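Long-range contacts in succinate--CoA ligase subunit alpha (Campylobacter jejuni, PDB 6MEL), which is the alpha subunit of a succinate--CoA ligase and combines a Rossmann-type CoA-binding domain with a CoA-ligase domain: residues M29-N34 and E132-I137; I128-C133 and Y170-A175; G140-K145 and A161-V166; E194-D199 and I226-V231. One frame throughout, in Å; residues are numbered along the deposited sequence.

Interaction 1: M29-N34 and E132-I137; sequences MAYGTN and ECKLGI
Tyr31, at the end of helix 19-31, and Thr33, just beyond it, make most of the contact with strand 133-136, one through the border of a ring and the other through a hydroxyl. The polar part centres on Thr33 OG1, which lies 2.7 Å from Lys134 O. Its single proton could go to this carbonyl or to Cys28 O in the last turn of the helix, so the hydroxyl sits between helix end and strand. With chi1 at -49°, OG1 stands beside the backbone N of Thr33, while the methyl CG2 swings the other way and meets Leu135 CD1 at 4.0 Å. A threonine suits this place because its two branches serve the polar and the apolar neighbour at once.

The aromatic contact uses the ring of Tyr31. Its CD2 comes within 3.7 Å of Cys133 C, the strand backbone lying at the ring edge, whereas Lys134 CD passes over one face. The phenol oxygen bonds Glu131 N in the turn before the strand and probably Gly140 O. The ammonium of Lys134 is turned away, bound to Met138 O and weakly to Gly136 O.

Backbone packing completes the join. Gly32 ends the helix in a Schellman motif with phi of 125°, readily adopted by glycine, and Gly32 C lies only 3.6 Å from Glu132 O, a closeness that the absent side chain permits.

The contact joins the helix end of the CoA-binding domain to the edge strand 133-136 through a buried hydroxyl with carbonyl neighbours on both elements, flanked by apolar contacts, which probably fixes the rotation of Thr33.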
loop_
_atom_site.group_PDB
_atom_site.type_symbol
_atom_site.label_atom_id
_atom_site.label_comp_id
_atom_site.label_asym_id
_atom_site.label_seq_id
_atom_site.Cartn_x
_atom_site.Cartn_y
_atom_site.Cartn_z
ATOM N N MET A 29 -25.096 14.957 4.950
ATOM C CA MET A 29 -26.422 15.553 4.803
ATOM C C MET A 29 -26.448 16.992 5.338
ATOM O O MET A 29 -26.931 17.888 4.644
ATOM C CB MET A 29 -27.480 14.708 5.507
ATOM C CG MET A 29 -27.801 13.436 4.733
ATOM S SD MET A 29 -28.720 12.195 5.740
ATOM C CE MET A 29 -30.187 12.079 4.738
ATOM N N ALA A 30 -25.850 17.226 6.505
ATOM C CA ALA A 30 -25.821 18.575 7.106
ATOM C C ALA A 30 -25.040 19.519 6.201
ATOM O O ALA A 30 -25.355 20.692 6.149
ATOM C CB ALA A 30 -25.226 18.569 8.503
ATOM N N TYR A 31 -24.028 19.005 5.486
ATOM C CA TYR A 31 -23.247 19.864 4.609
ATOM C C TYR A 31 -24.013 20.207 3.319
ATOM O O TYR A 31 -23.584 21.084 2.587
ATOM C CB TYR A 31 -21.930 19.147 4.277
ATOM C CG TYR A 31 -20.854 20.024 3.701
ATOM C CD1 TYR A 31 -20.167 20.907 4.515
ATOM C CD2 TYR A 31 -20.565 20.023 2.343
ATOM C CE1 TYR A 31 -19.154 21.712 4.007
ATOM C CE2 TYR A 31 -19.553 20.823 1.821
ATOM C CZ TYR A 31 -18.841 21.667 2.660
ATOM O OH TYR A 31 -17.844 22.483 2.179
ATOM N N GLY A 32 -25.088 19.472 2.997
ATOM C CA GLY A 32 -25.923 19.782 1.815
ATOM C C GLY A 32 -26.087 18.612 0.848
ATOM O O GLY A 32 -26.811 18.721 -0.137
ATOM N N THR A 33 -25.436 17.477 1.135
ATOM C CA THR A 33 -25.472 16.342 0.202
ATOM C C THR A 33 -26.888 15.765 0.142
ATOM O O THR A 33 -27.474 15.446 1.163
ATOM C CB THR A 33 -24.507 15.219 0.599
ATOM O OG1 THR A 33 -23.224 15.792 0.879
ATOM C CG2 THR A 33 -24.398 14.154 -0.473
ATOM N N ASN A 34 -27.388 15.549 -1.066
ATOM C CA ASN A 34 -28.713 14.951 -1.295
ATOM C C ASN A 34 -28.655 13.420 -1.134
ATOM O O ASN A 34 -28.777 12.676 -2.102
ATOM C CB ASN A 34 -29.235 15.316 -2.694
ATOM C CG ASN A 34 -30.705 14.967 -2.895
ATOM O OD1 ASN A 34 -31.399 14.706 -1.932
ATOM N ND2 ASN A 34 -31.180 14.891 -4.135
ATOM N N GLU A 132 -21.218 22.822 -1.113
ATOM C CA GLU A 132 -22.374 22.296 -1.830
ATOM C C GLU A 132 -22.693 20.874 -1.375
ATOM O O GLU A 132 -23.850 20.541 -1.146
ATOM C CB GLU A 132 -22.140 22.298 -3.333
ATOM C CG GLU A 132 -22.526 23.574 -4.068
ATOM C CD GLU A 132 -22.655 23.359 -5.582
ATOM O OE1 GLU A 132 -23.652 22.684 -6.043
ATOM O OE2 GLU A 132 -21.740 23.824 -6.317
ATOM N N CYS A 133 -21.685 19.989 -1.371
ATOM C CA CYS A 133 -21.915 18.600 -1.015
ATOM C C CYS A 133 -20.587 17.921 -0.718
ATOM O O CYS A 133 -19.516 18.319 -1.216
ATOM C CB CYS A 133 -22.619 17.831 -2.124
ATOM S SG CYS A 133 -21.600 17.629 -3.604
ATOM N N LYS A 134 -20.675 16.870 0.074
ATOM C CA LYS A 134 -19.514 16.049 0.355
ATOM C C LYS A 134 -19.942 14.582 0.460
ATOM O O LYS A 134 -21.007 14.257 1.001
ATOM C CB LYS A 134 -18.784 16.599 1.583
ATOM C CG LYS A 134 -19.178 16.017 2.927
ATOM C CD LYS A 134 -18.398 16.615 4.052
ATOM C CE LYS A 134 -18.676 16.019 5.424
ATOM N NZ LYS A 134 -17.914 14.759 5.615
ATOM N N LEU A 135 -19.129 13.707 -0.133
ATOM C CA LEU A 135 -19.389 12.251 -0.131
ATOM C C LEU A 135 -18.138 11.589 0.423
ATOM O O LEU A 135 -17.145 11.399 -0.307
ATOM C CB LEU A 135 -19.654 11.747 -1.545
ATOM C CG LEU A 135 -20.988 12.085 -2.216
ATOM C CD1 LEU A 135 -21.040 13.544 -2.637
ATOM C CD2 LEU A 135 -21.158 11.228 -3.444
ATOM N N GLY A 136 -18.159 11.321 1.727
ATOM C CA GLY A 136 -16.989 10.806 2.385
ATOM C C GLY A 136 -16.794 11.416 3.753
ATOM O O GLY A 136 -17.779 11.802 4.406
ATOM N N ILE A 137 -15.532 11.432 4.174
ATOM C CA ILE A 137 -15.144 11.604 5.562
ATOM C C ILE A 137 -14.335 12.898 5.734
ATOM O O ILE A 137 -13.724 13.132 6.789
ATOM C CB ILE A 137 -14.336 10.394 6.062
ATOM C CG1 ILE A 137 -13.001 10.269 5.322
ATOM C CG2 ILE A 137 -15.160 9.105 6.009
ATOM C CD1 ILE A 137 -12.056 9.204 5.916
#

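Interaction 2: I128-C133 and Y170-A175; sequences ITSEEC and YGISTA
Thr129 and Thr174 face each other as a non-hydrogen-bonded antiparallel pair, their side chains on the same face of the sheet and inclined to one another. Both hold OG1 beside the backbone N (chi1 -70° and -64°), which brings the two hydroxyls to 2.8 Å, Thr129 OG1 to Thr174 OG1, in a hydrogen bond that either could donate. Val5 O is a further partner of the first hydroxyl and Ile3 N of the second, so the N-terminal arm joins the pair.

On the reverse face Ile128 and Ala175 pack, Ile128 CG2 against Ala175 CB at 3.9 Å; the small alanine leaves room for the branched neighbour. Their backbones form the hydrogen-bonded pair, Ala175 N to Ile128 O at 2.8 Å and Ile128 N to Ala175 O at 2.9 Å.

Beyond the strand end Ser130 turns toward the partner segment. Ser130 OG donates to Ile172 O at 2.7 Å, approaching from well above the carbonyl plane, while Ser130 N makes a longer bond of 3.3 Å to Ser173 O. A water spans Ser130 O and Ser173 O. Thr129 O, meanwhile, accepts from both Glu132 N and Cys133 N, the mark of a classic beta bulge.

Ser130 therefore carries the pairing past the strand end by binding a main-chain carbonyl, while within the strands the two threonines bind each other, so these buried polar atoms have partners within the fold.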
loop_
_atom_site.group_PDB
_atom_site.type_symbol
_atom_site.label_atom_id
_atom_site.label_comp_id
_atom_site.label_asym_id
_atom_site.label_seq_id
_atom_site.Cartn_x
_atom_site.Cartn_y
_atom_site.Cartn_z
ATOM N N ILE A 128 -15.503 16.185 -2.504
ATOM C CA ILE A 128 -16.222 17.301 -1.916
ATOM C C ILE A 128 -16.259 18.427 -2.931
ATOM O O ILE A 128 -15.226 18.774 -3.519
ATOM C CB ILE A 128 -15.624 17.763 -0.560
ATOM C CG1 ILE A 128 -16.392 18.964 0.003
ATOM C CG2 ILE A 128 -14.133 18.094 -0.652
ATOM C CD1 ILE A 128 -16.206 19.204 1.468
ATOM N N THR A 129 -17.451 19.005 -3.086
ATOM C CA THR A 129 -17.637 20.262 -3.798
ATOM C C THR A 129 -17.973 21.326 -2.743
ATOM O O THR A 129 -19.039 21.278 -2.135
ATOM C CB THR A 129 -18.676 20.154 -4.912
ATOM O OG1 THR A 129 -18.109 19.335 -5.931
ATOM C CG2 THR A 129 -19.069 21.505 -5.507
ATOM N N SER A 130 -17.024 22.240 -2.527
ATOM C CA SER A 130 -16.989 23.199 -1.427
ATOM C C SER A 130 -18.354 23.890 -1.273
ATOM O O SER A 130 -18.916 24.352 -2.236
ATOM C CB SER A 130 -15.906 24.210 -1.645
ATOM O OG SER A 130 -14.661 23.589 -1.816
ATOM N N GLU A 131 -18.894 23.828 -0.056
ATOM C CA GLU A 131 -20.128 24.504 0.344
ATOM C C GLU A 131 -21.309 24.005 -0.486
ATOM O O GLU A 131 -22.306 24.668 -0.529
ATOM C CB GLU A 131 -19.987 26.027 0.214
ATOM C CG GLU A 131 -18.925 26.635 1.131
ATOM C CD GLU A 131 -18.632 28.107 0.812
ATOM O OE1 GLU A 131 -19.512 28.755 0.229
ATOM O OE2 GLU A 131 -17.500 28.576 1.036
ATOM N N GLU A 132 -21.218 22.822 -1.113
ATOM C CA GLU A 132 -22.374 22.296 -1.830
ATOM C C GLU A 132 -22.693 20.874 -1.375
ATOM O O GLU A 132 -23.850 20.541 -1.146
ATOM C CB GLU A 132 -22.140 22.298 -3.333
ATOM C CG GLU A 132 -22.526 23.574 -4.068
ATOM C CD GLU A 132 -22.655 23.359 -5.582
ATOM O OE1 GLU A 132 -23.652 22.684 -6.043
ATOM O OE2 GLU A 132 -21.740 23.824 -6.317
ATOM N N CYS A 133 -21.685 19.989 -1.371
ATOM C CA CYS A 133 -21.915 18.600 -1.015
ATOM C C CYS A 133 -20.587 17.921 -0.718
ATOM O O CYS A 133 -19.516 18.319 -1.216
ATOM C CB CYS A 133 -22.619 17.831 -2.124
ATOM S SG CYS A 133 -21.600 17.629 -3.604
ATOM N N TYR A 170 -7.441 31.978 -1.447
ATOM C CA TYR A 170 -8.194 31.342 -2.523
ATOM C C TYR A 170 -9.171 30.306 -1.941
ATOM O O TYR A 170 -9.560 30.396 -0.793
ATOM C CB TYR A 170 -7.185 30.788 -3.522
ATOM C CG TYR A 170 -6.519 31.892 -4.288
ATOM C CD1 TYR A 170 -7.175 32.480 -5.358
ATOM C CD2 TYR A 170 -5.279 32.389 -3.908
ATOM C CE1 TYR A 170 -6.597 33.518 -6.070
ATOM C CE2 TYR A 170 -4.684 33.424 -4.607
ATOM C CZ TYR A 170 -5.352 33.990 -5.685
ATOM O OH TYR A 170 -4.802 34.991 -6.424
ATOM N N GLY A 171 -9.591 29.336 -2.749
ATOM C CA GLY A 171 -10.462 28.262 -2.273
ATOM C C GLY A 171 -10.520 27.132 -3.282
ATOM O O GLY A 171 -9.892 27.203 -4.339
ATOM N N ILE A 172 -11.325 26.126 -2.948
ATOM C CA ILE A 172 -11.375 24.880 -3.634
ATOM C C ILE A 172 -12.680 24.804 -4.410
ATOM O O ILE A 172 -13.742 25.099 -3.871
ATOM C CB ILE A 172 -11.266 23.698 -2.659
ATOM C CG1 ILE A 172 -9.984 23.755 -1.818
ATOM C CG2 ILE A 172 -11.412 22.399 -3.428
ATOM C CD1 ILE A 172 -8.697 23.908 -2.610
ATOM N N SER A 173 -12.590 24.332 -5.653
ATOM C CA SER A 173 -13.796 24.098 -6.431
ATOM C C SER A 173 -14.366 22.736 -6.022
ATOM O O SER A 173 -15.362 22.653 -5.296
ATOM C CB SER A 173 -13.539 24.227 -7.921
ATOM O OG SER A 173 -12.396 23.486 -8.334
ATOM N N THR A 174 -13.676 21.679 -6.442
ATOM C CA THR A 174 -13.940 20.328 -6.011
ATOM C C THR A 174 -12.597 19.696 -5.641
ATOM O O THR A 174 -11.567 19.919 -6.350
ATOM C CB THR A 174 -14.629 19.528 -7.129
ATOM O OG1 THR A 174 -15.918 20.063 -7.444
ATOM C CG2 THR A 174 -14.878 18.083 -6.750
ATOM N N ALA A 175 -12.593 18.909 -4.563
ATOM C CA ALA A 175 -11.425 18.103 -4.197
ATOM C C ALA A 175 -11.809 16.621 -4.285
ATOM O O ALA A 175 -12.864 16.230 -3.756
ATOM C CB ALA A 175 -10.952 18.432 -2.813
HETATM O O HOH W 1 -17.168 24.625 -5.018
#

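Interaction 3: G140-K145 and A161-V166; sequences GFIFKK and AANQVV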
loop_
_atom_site.group_PDB
_atom_site.type_symbol
_atom_site.label_atom_id
_atom_site.label_comp_id
_atom_site.label_asym_id
_atom_site.label_seq_id
_atom_site.Cartn_x
_atom_site.Cartn_y
_atom_site.Cartn_z
ATOM N N GLY A 140 -15.829 19.228 6.225
ATOM C CA GLY A 140 -16.474 20.137 5.269
ATOM C C GLY A 140 -16.003 21.582 5.382
ATOM O O GLY A 140 -15.806 22.278 4.371
ATOM N N PHE A 141 -15.778 22.041 6.607
ATOM C CA PHE A 141 -15.597 23.477 6.843
ATOM C C PHE A 141 -14.206 23.933 6.345
ATOM O O PHE A 141 -14.004 25.083 6.085
ATOM C CB PHE A 141 -15.846 23.786 8.317
ATOM C CG PHE A 141 -14.642 23.429 9.164
ATOM C CD1 PHE A 141 -14.482 22.136 9.682
ATOM C CD2 PHE A 141 -13.620 24.359 9.378
ATOM C CE1 PHE A 141 -13.381 21.819 10.460
ATOM C CE2 PHE A 141 -12.504 24.024 10.141
ATOM C CZ PHE A 141 -12.387 22.749 10.666
ATOM N N ILE A 142 -13.244 23.023 6.172
ATOM C CA ILE A 142 -11.936 23.383 5.641
ATOM C C ILE A 142 -12.068 23.867 4.194
ATOM O O ILE A 142 -11.263 24.695 3.703
ATOM C CB ILE A 142 -11.014 22.152 5.743
ATOM C CG1 ILE A 142 -10.774 21.752 7.195
ATOM C CG2 ILE A 142 -9.715 22.384 4.985
ATOM C CD1 ILE A 142 -10.085 22.834 8.010
ATOM N N PHE A 143 -13.058 23.319 3.475
ATOM C CA PHE A 143 -13.235 23.544 2.042
ATOM C C PHE A 143 -14.122 24.773 1.815
ATOM O O PHE A 143 -15.340 24.661 1.802
ATOM C CB PHE A 143 -13.777 22.285 1.364
ATOM C CG PHE A 143 -12.768 21.167 1.386
ATOM C CD1 PHE A 143 -11.868 21.011 0.349
ATOM C CD2 PHE A 143 -12.629 20.362 2.510
ATOM C CE1 PHE A 143 -10.884 20.034 0.409
ATOM C CE2 PHE A 143 -11.688 19.345 2.540
ATOM C CZ PHE A 143 -10.793 19.210 1.504
ATOM N N LYS A 144 -13.484 25.937 1.655
ATOM C CA LYS A 144 -14.166 27.168 1.266
ATOM C C LYS A 144 -14.142 27.275 -0.250
ATOM O O LYS A 144 -13.159 26.953 -0.883
ATOM C CB LYS A 144 -13.502 28.410 1.866
ATOM C CG LYS A 144 -13.537 28.475 3.386
ATOM C CD LYS A 144 -14.929 28.282 3.980
ATOM C CE LYS A 144 -14.990 28.463 5.483
ATOM N NZ LYS A 144 -15.984 27.519 6.053
ATOM N N LYS A 145 -15.230 27.762 -0.814
ATOM C CA LYS A 145 -15.409 27.763 -2.267
ATOM C C LYS A 145 -14.355 28.649 -2.924
ATOM O O LYS A 145 -14.045 29.721 -2.417
ATOM C CB LYS A 145 -16.806 28.246 -2.635
ATOM C CG LYS A 145 -17.166 28.119 -4.104
ATOM C CD LYS A 145 -18.540 28.689 -4.417
ATOM C CE LYS A 145 -19.093 28.214 -5.743
ATOM N NZ LYS A 145 -19.578 26.816 -5.622
ATOM N N ALA A 161 -3.364 20.754 2.369
ATOM C CA ALA A 161 -3.199 21.529 1.112
ATOM C C ALA A 161 -4.375 22.499 0.938
ATOM O O ALA A 161 -4.172 23.700 0.667
ATOM C CB ALA A 161 -3.059 20.607 -0.067
ATOM N N ALA A 162 -5.595 21.990 1.150
ATOM C CA ALA A 162 -6.785 22.801 0.989
ATOM C C ALA A 162 -6.705 24.009 1.924
ATOM O O ALA A 162 -6.981 25.142 1.542
ATOM C CB ALA A 162 -8.033 21.987 1.230
ATOM N N ASN A 163 -6.273 23.755 3.156
ATOM C CA ASN A 163 -6.217 24.792 4.157
ATOM C C ASN A 163 -5.184 25.848 3.751
ATOM O O ASN A 163 -5.429 27.077 3.959
ATOM C CB ASN A 163 -5.956 24.208 5.547
ATOM C CG ASN A 163 -6.373 25.137 6.656
ATOM O OD1 ASN A 163 -7.439 25.737 6.564
ATOM N ND2 ASN A 163 -5.519 25.291 7.654
ATOM N N GLN A 164 -4.021 25.415 3.226
ATOM C CA GLN A 164 -3.009 26.370 2.772
ATOM C C GLN A 164 -3.597 27.262 1.651
ATOM O O GLN A 164 -3.295 28.473 1.514
ATOM C CB GLN A 164 -1.749 25.669 2.282
ATOM C CG GLN A 164 -0.909 25.017 3.375
ATOM C CD GLN A 164 0.232 24.272 2.724
ATOM O OE1 GLN A 164 0.602 24.600 1.606
ATOM N NE2 GLN A 164 0.786 23.265 3.396
ATOM N N VAL A 165 -4.413 26.670 0.790
ATOM C CA VAL A 165 -4.928 27.428 -0.325
ATOM C C VAL A 165 -5.945 28.456 0.198
ATOM O O VAL A 165 -5.973 29.593 -0.289
ATOM C CB VAL A 165 -5.537 26.492 -1.376
ATOM C CG1 VAL A 165 -6.386 27.257 -2.376
ATOM C CG2 VAL A 165 -4.464 25.666 -2.072
ATOM N N VAL A 166 -6.787 28.056 1.157
ATOM C CA VAL A 166 -7.796 28.956 1.715
ATOM C C VAL A 166 -7.091 30.089 2.486
ATOM O O VAL A 166 -7.375 31.253 2.226
ATOM C CB VAL A 166 -8.809 28.213 2.585
ATOM C CG1 VAL A 166 -9.755 29.140 3.349
ATOM C CG2 VAL A 166 -9.604 27.212 1.768
HETATM O O HOH W 2 -9.558 26.195 5.293
#
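A chi1 of -64° sets Ile142 CG2 anti to its own backbone N and lays that methyl against the helix, 4.1 Å from Ala162 CB. Phe143 has a similar first torsion (-67°); although its CB starts out away from the helix, the ring returns to it, and Phe143 CE1 comes to 3.6 Å from Ala162 CB. The approach is oblique to the ring. Alanine suits this point, since its single methyl lets two bulky side chains close in on the helix.

Farther along the helix, Val166 packs with both methyls: Val166 CG2 rests chiefly on Ile142 O at 3.6 Å, and Val166 CG1 meets Lys144 CG at 3.8 Å. The lysine offers only its aliphatic part here: a bend at chi2 (-52°) turns the chain back, and Lys144 NZ donates to Phe141 O at 3.1 Å, on a lone pair in the carbonyl plane.

No direct hydrogen bond joins the segments. Instead a water donates to Ile142 O and lies very close to Asn163 OD1; the second link is doubtfully short, but the carbonyl is bound at the margin of an otherwise apolar contact.

The loop 140-145 is thus laid along helix 156-167, with strand 172-177 next to both: Phe143 also packs on Ile172 and Ala175, and Ala162 touches Ile172 as well as Leu150 of strand 148-152. An aromatic side chain of a neighbouring subunit packs on Ile142, and an acidic one on Asn163.

Interaction 4: E194-D199 and I226-V231; sequences EFQKDD and ISKPVV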
loop_
_atom_site.group_PDB
_atom_site.type_symbol
_atom_site.label_atom_id
_atom_site.label_comp_id
_atom_site.label_asym_id
_atom_site.label_seq_id
_atom_site.Cartn_x
_atom_site.Cartn_y
_atom_site.Cartn_z
ATOM N N GLU A 194 -11.596 16.754 -16.584
ATOM C CA GLU A 194 -12.817 17.368 -16.031
ATOM C C GLU A 194 -12.550 18.818 -15.608
ATOM O O GLU A 194 -13.369 19.685 -15.878
ATOM C CB GLU A 194 -13.350 16.580 -14.836
ATOM C CG GLU A 194 -13.972 15.266 -15.253
ATOM C CD GLU A 194 -15.376 15.380 -15.833
ATOM O OE1 GLU A 194 -16.058 16.433 -15.657
ATOM O OE2 GLU A 194 -15.795 14.401 -16.409
ATOM N N PHE A 195 -11.440 19.053 -14.905
ATOM C CA PHE A 195 -11.117 20.389 -14.360
ATOM C C PHE A 195 -10.820 21.384 -15.502
ATOM O O PHE A 195 -11.133 22.556 -15.411
ATOM C CB PHE A 195 -9.954 20.339 -13.366
ATOM C CG PHE A 195 -10.316 19.880 -11.970
ATOM C CD1 PHE A 195 -11.324 20.509 -11.252
ATOM C CD2 PHE A 195 -9.665 18.822 -11.377
ATOM C CE1 PHE A 195 -11.656 20.093 -9.975
ATOM C CE2 PHE A 195 -9.994 18.415 -10.092
ATOM C CZ PHE A 195 -10.996 19.034 -9.402
ATOM N N GLN A 196 -10.214 20.901 -16.572
ATOM C CA GLN A 196 -9.886 21.721 -17.722
ATOM C C GLN A 196 -11.191 22.231 -18.361
ATOM O O GLN A 196 -11.249 23.356 -18.789
ATOM C CB GLN A 196 -9.055 20.905 -18.714
ATOM C CG GLN A 196 -8.714 21.625 -20.023
ATOM C CD GLN A 196 -7.789 22.794 -19.784
ATOM O OE1 GLN A 196 -6.797 22.693 -19.070
ATOM N NE2 GLN A 196 -8.122 23.937 -20.361
ATOM N N LYS A 197 -12.230 21.399 -18.376
ATOM C CA LYS A 197 -13.561 21.765 -18.918
ATOM C C LYS A 197 -14.416 22.567 -17.923
ATOM O O LYS A 197 -15.436 23.017 -18.303
ATOM C CB LYS A 197 -14.381 20.513 -19.247
ATOM C CG LYS A 197 -13.830 19.630 -20.361
ATOM C CD LYS A 197 -14.839 18.587 -20.797
ATOM C CE LYS A 197 -14.621 17.236 -20.154
ATOM N NZ LYS A 197 -13.667 16.438 -20.967
ATOM N N ASP A 198 -14.054 22.629 -16.635
ATOM C CA ASP A 198 -14.835 23.307 -15.615
ATOM C C ASP A 198 -14.385 24.774 -15.581
ATOM O O ASP A 198 -13.240 25.099 -15.164
ATOM C CB ASP A 198 -14.658 22.633 -14.242
ATOM C CG ASP A 198 -15.209 23.465 -13.096
ATOM O OD1 ASP A 198 -16.088 24.257 -13.395
ATOM O OD2 ASP A 198 -14.747 23.319 -11.924
ATOM N N ASP A 199 -15.281 25.671 -16.006
ATOM C CA ASP A 199 -14.983 27.108 -16.060
ATOM C C ASP A 199 -14.713 27.691 -14.668
ATOM O O ASP A 199 -14.020 28.628 -14.591
ATOM C CB ASP A 199 -16.106 27.910 -16.727
ATOM C CG ASP A 199 -16.187 27.715 -18.226
ATOM O OD1 ASP A 199 -15.264 27.096 -18.794
ATOM O OD2 ASP A 199 -17.191 28.164 -18.815
ATOM N N ILE A 226 -3.569 19.859 -21.013
ATOM C CA ILE A 226 -4.096 20.655 -19.918
ATOM C C ILE A 226 -3.387 22.009 -19.949
ATOM O O ILE A 226 -2.203 22.092 -19.628
ATOM C CB ILE A 226 -3.872 19.929 -18.572
ATOM C CG1 ILE A 226 -4.421 18.500 -18.594
ATOM C CG2 ILE A 226 -4.449 20.719 -17.414
ATOM C CD1 ILE A 226 -5.930 18.425 -18.626
ATOM N N SER A 227 -4.123 23.081 -20.237
ATOM C CA SER A 227 -3.490 24.401 -20.309
ATOM C C SER A 227 -3.646 25.177 -18.991
ATOM O O SER A 227 -2.941 26.141 -18.745
ATOM C CB SER A 227 -4.050 25.166 -21.497
ATOM O OG SER A 227 -5.427 25.395 -21.291
ATOM N N LYS A 228 -4.587 24.779 -18.131
ATOM C CA LYS A 228 -4.651 25.363 -16.791
ATOM C C LYS A 228 -3.404 24.976 -16.009
ATOM O O LYS A 228 -2.860 23.880 -16.178
ATOM C CB LYS A 228 -5.924 24.937 -16.054
ATOM C CG LYS A 228 -7.172 25.433 -16.769
ATOM C CD LYS A 228 -8.484 25.200 -16.077
ATOM C CE LYS A 228 -9.643 25.689 -16.940
ATOM N NZ LYS A 228 -10.948 25.209 -16.405
ATOM N N PRO A 229 -2.873 25.900 -15.178
ATOM C CA PRO A 229 -1.700 25.616 -14.360
ATOM C C PRO A 229 -1.944 24.483 -13.356
ATOM O O PRO A 229 -3.023 24.409 -12.749
ATOM C CB PRO A 229 -1.406 26.899 -13.571
ATOM C CG PRO A 229 -2.334 27.944 -14.142
ATOM C CD PRO A 229 -3.371 27.264 -15.002
ATOM N N VAL A 230 -0.902 23.675 -13.158
ATOM C CA VAL A 230 -0.903 22.557 -12.275
ATOM C C VAL A 230 0.255 22.681 -11.284
ATOM O O VAL A 230 1.420 22.896 -11.698
ATOM C CB VAL A 230 -0.791 21.244 -13.052
ATOM C CG1 VAL A 230 -0.705 20.072 -12.091
ATOM C CG2 VAL A 230 -1.954 21.085 -14.014
ATOM N N VAL A 231 -0.074 22.530 -9.992
ATOM C CA VAL A 231 0.869 22.459 -8.916
ATOM C C VAL A 231 0.893 21.006 -8.461
ATOM O O VAL A 231 -0.176 20.440 -8.256
ATOM C CB VAL A 231 0.454 23.376 -7.760
ATOM C CG1 VAL A 231 1.297 23.150 -6.503
ATOM C CG2 VAL A 231 0.496 24.840 -8.155
HETATM O O HOH W 3 -12.721 25.807 -18.539
#
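Lys228 runs out fully extended beyond CG to the C-terminal end of helix 188-197, where its ammonium enters a tight group of main-chain oxygens. Lys228 NZ donates to Phe195 O at 2.8 Å, in the carbonyl plane, and to Gln196 O at 3.0 Å, from above the Gln196 carbonyl plane; Thr201 O is a further acceptor. Carbonyls at a helix C-terminus carry partial negative charge, so a lysine fits here and is probably stabilised in its charged form.

Gln196 grips segment 226-231 in return. With CG anti to the backbone N, a bend at chi2 (66°) brings OE1 to Ser227 N at 2.9 Å and Lys228 N at 3.2 Å. The first bond is bent (132°) and comes from above the carbonyl plane; the second is nearly straight (175°) and on a lone pair. Ile226 CG2 packs 3.5 Å from Gln196 OE1.

Toward solvent the hold slackens. Gln196 NE2 reaches Ser227 OG only weakly, and the exposed Asp199 meets Lys228 NZ through a bridging water, not directly.

The contact ties the end of helix 188-197 to the turn between helix 214-225 and strand 230-235. The adjacent parallel strand 203-209 contributes Ile204, which touches both Phe195 and Lys228.

Interactions 1, 2 and 4 all reach the seven-stranded mixed sheet that begins at edge strand 133-136 and continues through 126-129 and 172-177 toward 203-209 and 230-235. Interaction 1, which also takes in helix 19-31 of the CoA-binding domain, shares Glu132 and Cys133 with interaction 2, their centres about 11 Å apart. Interaction 3 lies about 8 Å from interaction 2, centre to centre, and within the chain span that interaction 2 closes. Interaction 4 follows along the chain, about 24 Å from interaction 1 between centres and not touching it, but Phe195 packs on Thr174 of interaction 2. Together they mark a path from the junction of the two domains into the CoA-ligase part.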